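Local coordinates for protein methyltransferase (Pectobacterium atrosepticum SCRI1043, PDB 2P7I) that probably transfers a methyl group from S-adenosylmethionine to an acceptor not yet identified, as a member of the SAM-dependent methyltransferases, at residues T68-S73 / A98-R103; D117-L122 / E183-R188. All blocks are in the same frame, centred on the assembly; numbering follows the deposited sequence.

Contact 1 (T68-S73 / A98-R103); sequences TCVEAS and AQLPRR
With chi1 at -61°, Thr68 sets its OG1 opposite its own carbonyl carbon and turns it to Arg102, whose side chain bends at chi2 and chi3 to curl back to the strand. Two residues further along the strand, the torsion of Val70 (chi1 -179°) puts CG1 opposite the backbone N and leaves CG2 to meet Leu100. Thr68 and Val70 point from the same side of strand 67-71, and the loop 98-103 runs past them without adding a strand.

Thr68 OG1 stands 3.7 Å from Arg102 NH2, and the two are joined by a water instead of a direct bond. The water lies 2.7 Å from Thr68 OG1 and accepts from Arg102 NH2 at 3.2 Å. The stronger partner of the guanidinium is Asp66, which forms a salt bridge with Arg102 NH1. Next to the water bridge, Val70 CG2 touches the CD2 branch of Leu100 at 4.1 Å. Leu47, Ile91 and Trp130 also pack against Leu100, so this leucine of the loop helps cover the sheet.

The strand belongs to the Rossmann-like core. At its end Glu71 OE2 accepts from Ser73 N (3.0 Å), while its OE1 takes Phe52 N. An acidic residue at this place usually binds the ribose of S-adenosylmethionine in class I methyltransferases, and Glu71 may do likewise. Ser73 caps the helix that follows.

A single methyl-to-methyl touch and one water bridge imply a light direct association, probably supplemented by the apolar residues that Leu100 shares with the sheet and by the salt bridge to Asp66, just before the strand.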
ATOM      1  N   THR B  68      32.394 -15.051 -12.153  1.00 28.40           N
ATOM      2  CA  THR B  68      32.619 -16.380 -11.620  1.00 28.95           C
ATOM      3  C   THR B  68      31.238 -16.954 -11.350  1.00 29.49           C
ATOM      4  O   THR B  68      30.369 -16.275 -10.776  1.00 27.18           O
ATOM      5  CB  THR B  68      33.475 -16.329 -10.353  1.00 29.17           C
ATOM      6  OG1 THR B  68      34.746 -15.753 -10.670  1.00 28.17           O
ATOM      7  CG2 THR B  68      33.675 -17.712  -9.733  1.00 26.35           C
ATOM      8  N   CYS B  69      31.030 -18.191 -11.799  1.00 26.44           N
ATOM      9  CA  CYS B  69      29.724 -18.836 -11.768  1.00 28.66           C
ATOM     10  C   CYS B  69      29.813 -20.125 -11.000  1.00 28.73           C
ATOM     11  O   CYS B  69      30.577 -21.010 -11.391  1.00 27.49           O
ATOM     12  CB  CYS B  69      29.248 -19.183 -13.180  1.00 28.92           C
ATOM     13  SG  CYS B  69      28.830 -17.814 -14.266  1.00 33.00           S
ATOM     14  N   VAL B  70      29.007 -20.241  -9.947  1.00 27.84           N
ATOM     15  CA  VAL B  70      28.926 -21.448  -9.139  1.00 27.27           C
ATOM     16  C   VAL B  70      27.591 -22.113  -9.409  1.00 28.48           C
ATOM     17  O   VAL B  70      26.530 -21.483  -9.288  1.00 29.31           O
ATOM     18  CB  VAL B  70      29.068 -21.164  -7.625  1.00 26.29           C
ATOM     19  CG1 VAL B  70      29.011 -22.456  -6.825  1.00 27.32           C
ATOM     20  CG2 VAL B  70      30.361 -20.446  -7.331  1.00 27.67           C
ATOM     21  N   GLU B  71      27.657 -23.389  -9.773  1.00 30.29           N
ATOM     22  CA  GLU B  71      26.480 -24.175 -10.124  1.00 29.59           C
ATOM     23  C   GLU B  71      26.749 -25.611  -9.750  1.00 30.26           C
ATOM     24  O   GLU B  71      27.839 -26.123 -10.006  1.00 32.07           O
ATOM     25  CB  GLU B  71      26.200 -24.064 -11.622  1.00 28.93           C
ATOM     26  CG  GLU B  71      25.092 -24.962 -12.153  1.00 34.47           C
ATOM     27  CD  GLU B  71      23.808 -24.904 -11.349  1.00 37.35           C
ATOM     28  OE1 GLU B  71      23.368 -23.798 -10.953  1.00 37.91           O
ATOM     29  OE2 GLU B  71      23.220 -25.980 -11.124  1.00 39.48           O
ATOM     30  N   ALA B  72      25.761 -26.247  -9.124  1.00 32.21           N
ATOM     31  CA  ALA B  72      25.900 -27.631  -8.625  1.00 34.38           C
ATOM     32  C   ALA B  72      25.714 -28.698  -9.728  1.00 35.67           C
ATOM     33  O   ALA B  72      26.263 -29.806  -9.623  1.00 36.51           O
ATOM     34  CB  ALA B  72      24.915 -27.871  -7.493  1.00 32.56           C
ATOM     35  N   SER B  73      24.935 -28.370 -10.759  1.00 35.95           N
ATOM     36  CA  SER B  73      24.610 -29.321 -11.828  1.00 38.36           C
ATOM     37  C   SER B  73      25.641 -29.327 -12.945  1.00 39.94           C
ATOM     38  O   SER B  73      25.822 -28.321 -13.641  1.00 40.65           O
ATOM     39  CB  SER B  73      23.255 -28.994 -12.461  1.00 38.87           C
ATOM     40  OG  SER B  73      23.123 -29.677 -13.707  1.00 39.89           O
ATOM     41  N   ALA B  98      31.978 -25.037  -1.676  1.00 36.49           N
ATOM     42  CA  ALA B  98      32.675 -24.215  -2.644  1.00 36.42           C
ATOM     43  C   ALA B  98      33.852 -23.482  -2.009  1.00 38.64           C
ATOM     44  O   ALA B  98      33.731 -22.826  -0.967  1.00 38.99           O
ATOM     45  CB  ALA B  98      31.704 -23.221  -3.293  1.00 34.39           C
ATOM     46  N   GLN B  99      35.004 -23.611  -2.651  1.00 40.14           N
ATOM     47  CA  GLN B  99      36.207 -22.930  -2.226  1.00 41.36           C
ATOM     48  C   GLN B  99      36.537 -21.946  -3.326  1.00 38.42           C
ATOM     49  O   GLN B  99      36.959 -22.343  -4.401  1.00 39.28           O
ATOM     50  CB  GLN B  99      37.338 -23.940  -2.061  1.00 43.13           C
ATOM     51  CG  GLN B  99      37.054 -25.002  -1.013  1.00 52.30           C
ATOM     52  CD  GLN B  99      37.396 -24.536   0.394  1.00 65.69           C
ATOM     53  OE1 GLN B  99      38.555 -24.632   0.818  1.00 79.06           O
ATOM     54  NE2 GLN B  99      36.392 -24.039   1.132  1.00 74.08           N
ATOM     55  N   LEU B 100      36.332 -20.663  -3.073  1.00 35.23           N
ATOM     56  CA  LEU B 100      36.529 -19.674  -4.118  1.00 32.42           C
ATOM     57  C   LEU B 100      37.896 -19.036  -3.966  1.00 33.11           C
ATOM     58  O   LEU B 100      38.369 -18.837  -2.853  1.00 35.11           O
ATOM     59  CB  LEU B 100      35.420 -18.614  -4.082  1.00 32.48           C
ATOM     60  CG  LEU B 100      34.024 -19.230  -4.200  1.00 32.26           C
ATOM     61  CD1 LEU B 100      32.944 -18.139  -4.315  1.00 26.25           C
ATOM     62  CD2 LEU B 100      33.981 -20.203  -5.359  1.00 34.72           C
ATOM     63  N   PRO B 101      38.522 -18.684  -5.084  1.00 32.46           N
ATOM     64  CA  PRO B 101      39.891 -18.188  -5.060  1.00 34.94           C
ATOM     65  C   PRO B 101      40.054 -16.769  -4.573  1.00 33.65           C
ATOM     66  O   PRO B 101      41.168 -16.337  -4.334  1.00 33.49           O
ATOM     67  CB  PRO B 101      40.304 -18.266  -6.531  1.00 35.96           C
ATOM     68  CG  PRO B 101      39.045 -18.109  -7.291  1.00 36.54           C
ATOM     69  CD  PRO B 101      37.987 -18.780  -6.455  1.00 33.90           C
ATOM     70  N   ARG B 102      38.951 -16.064  -4.393  1.00 32.59           N
ATOM     71  CA  ARG B 102      38.964 -14.618  -4.360  1.00 33.22           C
ATOM     72  C   ARG B 102      37.732 -14.138  -3.589  1.00 30.31           C
ATOM     73  O   ARG B 102      36.870 -14.939  -3.260  1.00 30.29           O
ATOM     74  CB  ARG B 102      38.882 -14.164  -5.813  1.00 35.05           C
ATOM     75  CG  ARG B 102      39.459 -12.806  -6.122  1.00 48.21           C
ATOM     76  CD  ARG B 102      40.015 -12.770  -7.563  1.00 56.76           C
ATOM     77  NE  ARG B 102      39.120 -13.427  -8.538  1.00 64.47           N
ATOM     78  CZ  ARG B 102      38.510 -12.823  -9.569  1.00 64.18           C
ATOM     79  NH1 ARG B 102      38.690 -11.531  -9.823  1.00 63.13           N
ATOM     80  NH2 ARG B 102      37.720 -13.529 -10.371  1.00 62.54           N
ATOM     81  N   ARG B 103      37.678 -12.845  -3.288  1.00 28.38           N
ATOM     82  CA  ARG B 103      36.456 -12.194  -2.863  1.00 27.41           C
ATOM     83  C   ARG B 103      35.906 -11.348  -4.020  1.00 28.08           C
ATOM     84  O   ARG B 103      36.621 -11.051  -4.983  1.00 28.16           O
ATOM     85  CB  ARG B 103      36.691 -11.345  -1.624  1.00 25.79           C
ATOM     86  CG  ARG B 103      36.897 -12.175  -0.365  1.00 29.34           C
ATOM     87  CD  ARG B 103      37.021 -11.303   0.849  1.00 31.56           C
ATOM     88  NE  ARG B 103      36.569 -11.998   2.069  1.00 40.44           N
ATOM     89  CZ  ARG B 103      37.345 -12.752   2.851  1.00 38.23           C
ATOM     90  NH1 ARG B 103      38.622 -12.959   2.561  1.00 45.34           N
ATOM     91  NH2 ARG B 103      36.840 -13.334   3.923  1.00 36.39           N
TER
HETATM   92  O   HOH W   1      36.901 -16.342  -9.144  1.00 44.76           O

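Contact 2 (D117-L122 / E183-R188); sequences DDPVAL and ERDASR
Asp185 OD1 takes two N-H groups from the preceding residue of its helix: Arg184 grips it side-on, through NE at 2.9 Å and NH2 at 3.1 Å. Both nitrogens come from the same face of the carboxylate, NE some 41° out of its plane, whereas the oxygen lies close to the plane of the guanidinium. The other oxygen, OD2, accepts from the hydroxyl of Tyr177, so both ends of this buried carboxylate have partners and its rotation is fixed; the charge is probably offset by the arginine.

The same carboxylate forms part of the surface that receives the start of helix 119-130. Pro119 CG comes to within 3.6 Å of Asp185 OD2, and Tyr177 packs on this proline too. Beside it Val120 enters between Asp185 and Arg188. Its CG2, 3.9 Å from Asp185 O, also meets the aspartate side chain, which it crosses at about a right angle, while CG1 reaches the end of the segment at Arg188 C (3.8 Å).

Helix 119-130 is the connection of a beta-alpha-beta crossover between the neighbouring parallel strands 104-110 and 135-142 of the Rossmann-like methyltransferase sheet; helix 179-188 leads into strand 192-201 at the sheet's edge. Asp118 is the N-cap of the former, its OD1 accepting from Ala121 N at 3.3 Å.

From CG to NE the chain of Arg188 is extended, which carries its guanidinium away from Val120 and lays one face over Arg184 CD. On this outer side Arg184 packs against His160 of the second subunit, and Arg188 against Ser159 of that subunit.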
ATOM      1  N   ASP B 117      17.903 -25.332   1.993  1.00 30.20           N
ATOM      2  CA  ASP B 117      17.447 -25.803   3.310  1.00 32.29           C
ATOM      3  C   ASP B 117      17.876 -24.918   4.482  1.00 34.43           C
ATOM      4  O   ASP B 117      17.082 -24.706   5.391  1.00 33.25           O
ATOM      5  CB  ASP B 117      17.893 -27.228   3.555  1.00 34.48           C
ATOM      6  CG  ASP B 117      17.251 -28.224   2.601  1.00 36.32           C
ATOM      7  OD1 ASP B 117      16.087 -28.036   2.175  1.00 37.32           O
ATOM      8  OD2 ASP B 117      17.922 -29.227   2.309  1.00 45.32           O
ATOM      9  N   ASP B 118      19.115 -24.413   4.465  1.00 33.20           N
ATOM     10  CA  ASP B 118      19.634 -23.513   5.498  1.00 29.56           C
ATOM     11  C   ASP B 118      20.064 -22.184   4.871  1.00 25.84           C
ATOM     12  O   ASP B 118      21.237 -21.951   4.615  1.00 26.81           O
ATOM     13  CB  ASP B 118      20.811 -24.186   6.207  1.00 31.83           C
ATOM     14  CG  ASP B 118      21.235 -23.472   7.472  1.00 31.95           C
ATOM     15  OD1 ASP B 118      20.818 -22.318   7.714  1.00 31.41           O
ATOM     16  OD2 ASP B 118      22.026 -24.079   8.226  1.00 37.86           O
ATOM     17  N   PRO B 119      19.102 -21.298   4.609  1.00 26.76           N
ATOM     18  CA  PRO B 119      19.391 -20.057   3.913  1.00 26.14           C
ATOM     19  C   PRO B 119      20.297 -19.093   4.699  1.00 27.91           C
ATOM     20  O   PRO B 119      21.146 -18.435   4.115  1.00 27.86           O
ATOM     21  CB  PRO B 119      18.007 -19.446   3.707  1.00 25.33           C
ATOM     22  CG  PRO B 119      17.152 -20.065   4.792  1.00 26.70           C
ATOM     23  CD  PRO B 119      17.676 -21.434   4.942  1.00 27.31           C
ATOM     24  N   VAL B 120      20.139 -19.022   6.011  1.00 28.06           N
ATOM     25  CA  VAL B 120      21.015 -18.171   6.807  1.00 26.15           C
ATOM     26  C   VAL B 120      22.483 -18.620   6.652  1.00 26.72           C
ATOM     27  O   VAL B 120      23.381 -17.782   6.547  1.00 26.01           O
ATOM     28  CB  VAL B 120      20.591 -18.115   8.297  1.00 25.97           C
ATOM     29  CG1 VAL B 120      21.614 -17.288   9.097  1.00 24.69           C
ATOM     30  CG2 VAL B 120      19.187 -17.514   8.394  1.00 28.69           C
ATOM     31  N   ALA B 121      22.736 -19.917   6.560  1.00 26.82           N
ATOM     32  CA  ALA B 121      24.105 -20.394   6.475  1.00 25.56           C
ATOM     33  C   ALA B 121      24.762 -19.994   5.133  1.00 25.76           C
ATOM     34  O   ALA B 121      25.984 -19.741   5.094  1.00 26.43           O
ATOM     35  CB  ALA B 121      24.189 -21.941   6.722  1.00 25.00           C
ATOM     36  N   LEU B 122      23.975 -19.939   4.055  1.00 24.80           N
ATOM     37  CA  LEU B 122      24.463 -19.496   2.752  1.00 24.02           C
ATOM     38  C   LEU B 122      24.741 -18.008   2.746  1.00 22.66           C
ATOM     39  O   LEU B 122      25.802 -17.576   2.289  1.00 24.27           O
ATOM     40  CB  LEU B 122      23.465 -19.869   1.632  1.00 21.58           C
ATOM     41  CG  LEU B 122      23.783 -19.348   0.206  1.00 28.42           C
ATOM     42  CD1 LEU B 122      25.162 -19.816  -0.315  1.00 25.21           C
ATOM     43  CD2 LEU B 122      22.710 -19.736  -0.849  1.00 24.07           C
ATOM     44  N   GLU B 183      14.472 -10.075   4.817  1.00 24.71           N
ATOM     45  CA  GLU B 183      15.344  -9.221   5.615  1.00 23.56           C
ATOM     46  C   GLU B 183      15.735  -9.905   6.910  1.00 25.24           C
ATOM     47  O   GLU B 183      16.872  -9.789   7.343  1.00 27.87           O
ATOM     48  CB  GLU B 183      14.752  -7.828   5.846  1.00 25.58           C
ATOM     49  CG  GLU B 183      15.694  -6.975   6.641  1.00 27.21           C
ATOM     50  CD  GLU B 183      15.470  -5.514   6.541  1.00 31.07           C
ATOM     51  OE1 GLU B 183      14.581  -5.072   5.787  1.00 29.43           O
ATOM     52  OE2 GLU B 183      16.248  -4.795   7.187  1.00 29.97           O
ATOM     53  N   ARG B 184      14.806 -10.654   7.518  1.00 25.91           N
ATOM     54  CA  ARG B 184      15.143 -11.455   8.713  1.00 24.14           C
ATOM     55  C   ARG B 184      16.335 -12.361   8.489  1.00 25.31           C
ATOM     56  O   ARG B 184      17.280 -12.389   9.287  1.00 24.43           O
ATOM     57  CB  ARG B 184      13.939 -12.313   9.189  1.00 24.93           C
ATOM     58  CG  ARG B 184      14.228 -13.207  10.375  1.00 25.49           C
ATOM     59  CD  ARG B 184      13.215 -14.296  10.520  1.00 25.40           C
ATOM     60  NE  ARG B 184      13.296 -15.210   9.390  1.00 22.86           N
ATOM     61  CZ  ARG B 184      12.312 -15.995   8.972  1.00 31.33           C
ATOM     62  NH1 ARG B 184      11.161 -16.043   9.613  1.00 26.52           N
ATOM     63  NH2 ARG B 184      12.505 -16.780   7.919  1.00 26.60           N
ATOM     64  N   ASP B 185      16.277 -13.144   7.444  1.00 26.11           N
ATOM     65  CA  ASP B 185      17.326 -14.109   7.206  1.00 23.29           C
ATOM     66  C   ASP B 185      18.649 -13.410   6.851  1.00 25.58           C
ATOM     67  O   ASP B 185      19.716 -13.849   7.281  1.00 25.67           O
ATOM     68  CB  ASP B 185      16.908 -15.079   6.104  1.00 24.08           C
ATOM     69  CG  ASP B 185      15.903 -16.116   6.565  1.00 31.46           C
ATOM     70  OD1 ASP B 185      15.518 -16.146   7.766  1.00 28.97           O
ATOM     71  OD2 ASP B 185      15.584 -16.987   5.713  1.00 28.45           O
ATOM     72  N   ALA B 186      18.588 -12.336   6.056  1.00 23.97           N
ATOM     73  CA  ALA B 186      19.812 -11.551   5.744  1.00 27.23           C
ATOM     74  C   ALA B 186      20.422 -10.976   7.027  1.00 25.38           C
ATOM     75  O   ALA B 186      21.633 -11.011   7.248  1.00 25.13           O
ATOM     76  CB  ALA B 186      19.491 -10.450   4.808  1.00 25.07           C
ATOM     77  N   SER B 187      19.570 -10.478   7.885  1.00 25.61           N
ATOM     78  CA  SER B 187      20.004  -9.930   9.104  1.00 23.56           C
ATOM     79  C   SER B 187      20.608 -10.972  10.007  1.00 24.96           C
ATOM     80  O   SER B 187      21.658 -10.730  10.619  1.00 26.83           O
ATOM     81  CB  SER B 187      18.835  -9.300   9.847  1.00 28.03           C
ATOM     82  OG  SER B 187      19.312  -8.913  11.097  1.00 31.77           O
ATOM     83  N   ARG B 188      19.916 -12.106  10.113  1.00 25.92           N
ATOM     84  CA  ARG B 188      20.426 -13.243  10.871  1.00 23.95           C
ATOM     85  C   ARG B 188      21.797 -13.750  10.408  1.00 24.62           C
ATOM     86  O   ARG B 188      22.563 -14.287  11.211  1.00 23.99           O
ATOM     87  CB  ARG B 188      19.429 -14.401  10.878  1.00 25.04           C
ATOM     88  CG  ARG B 188      18.254 -14.123  11.818  1.00 26.33           C
ATOM     89  CD  ARG B 188      17.229 -15.220  11.715  1.00 27.80           C
ATOM     90  NE  ARG B 188      16.200 -15.067  12.741  1.00 28.54           N
ATOM     91  CZ  ARG B 188      15.333 -16.016  13.055  1.00 31.85           C
ATOM     92  NH1 ARG B 188      15.315 -17.142  12.366  1.00 27.74           N
ATOM     93  NH2 ARG B 188      14.468 -15.857  14.056  1.00 27.37           N
TER

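In the fold
Both contacts are partly buried: in contact 1 buried strand residues meet a more exposed loop, while in contact 2 helix 179-188 brings both a buried aspartate and an exposed arginine. Their centres lie 19 Å apart. Contact 1 sets a parallel strand next to the edge strand 88-92 against a loop and depends on water and apolar methyls; contact 2 packs two helices, with a fixed carboxylate beside a proline and a valine. Helix 119-130 links the two: its first turn belongs to contact 2, while Trp130 at its far end covers Leu100 of contact 1 and Arg125 bonds Ala98 O. No other subunit touches contact 1, whereas segment 183-188 also faces neighbouring copies.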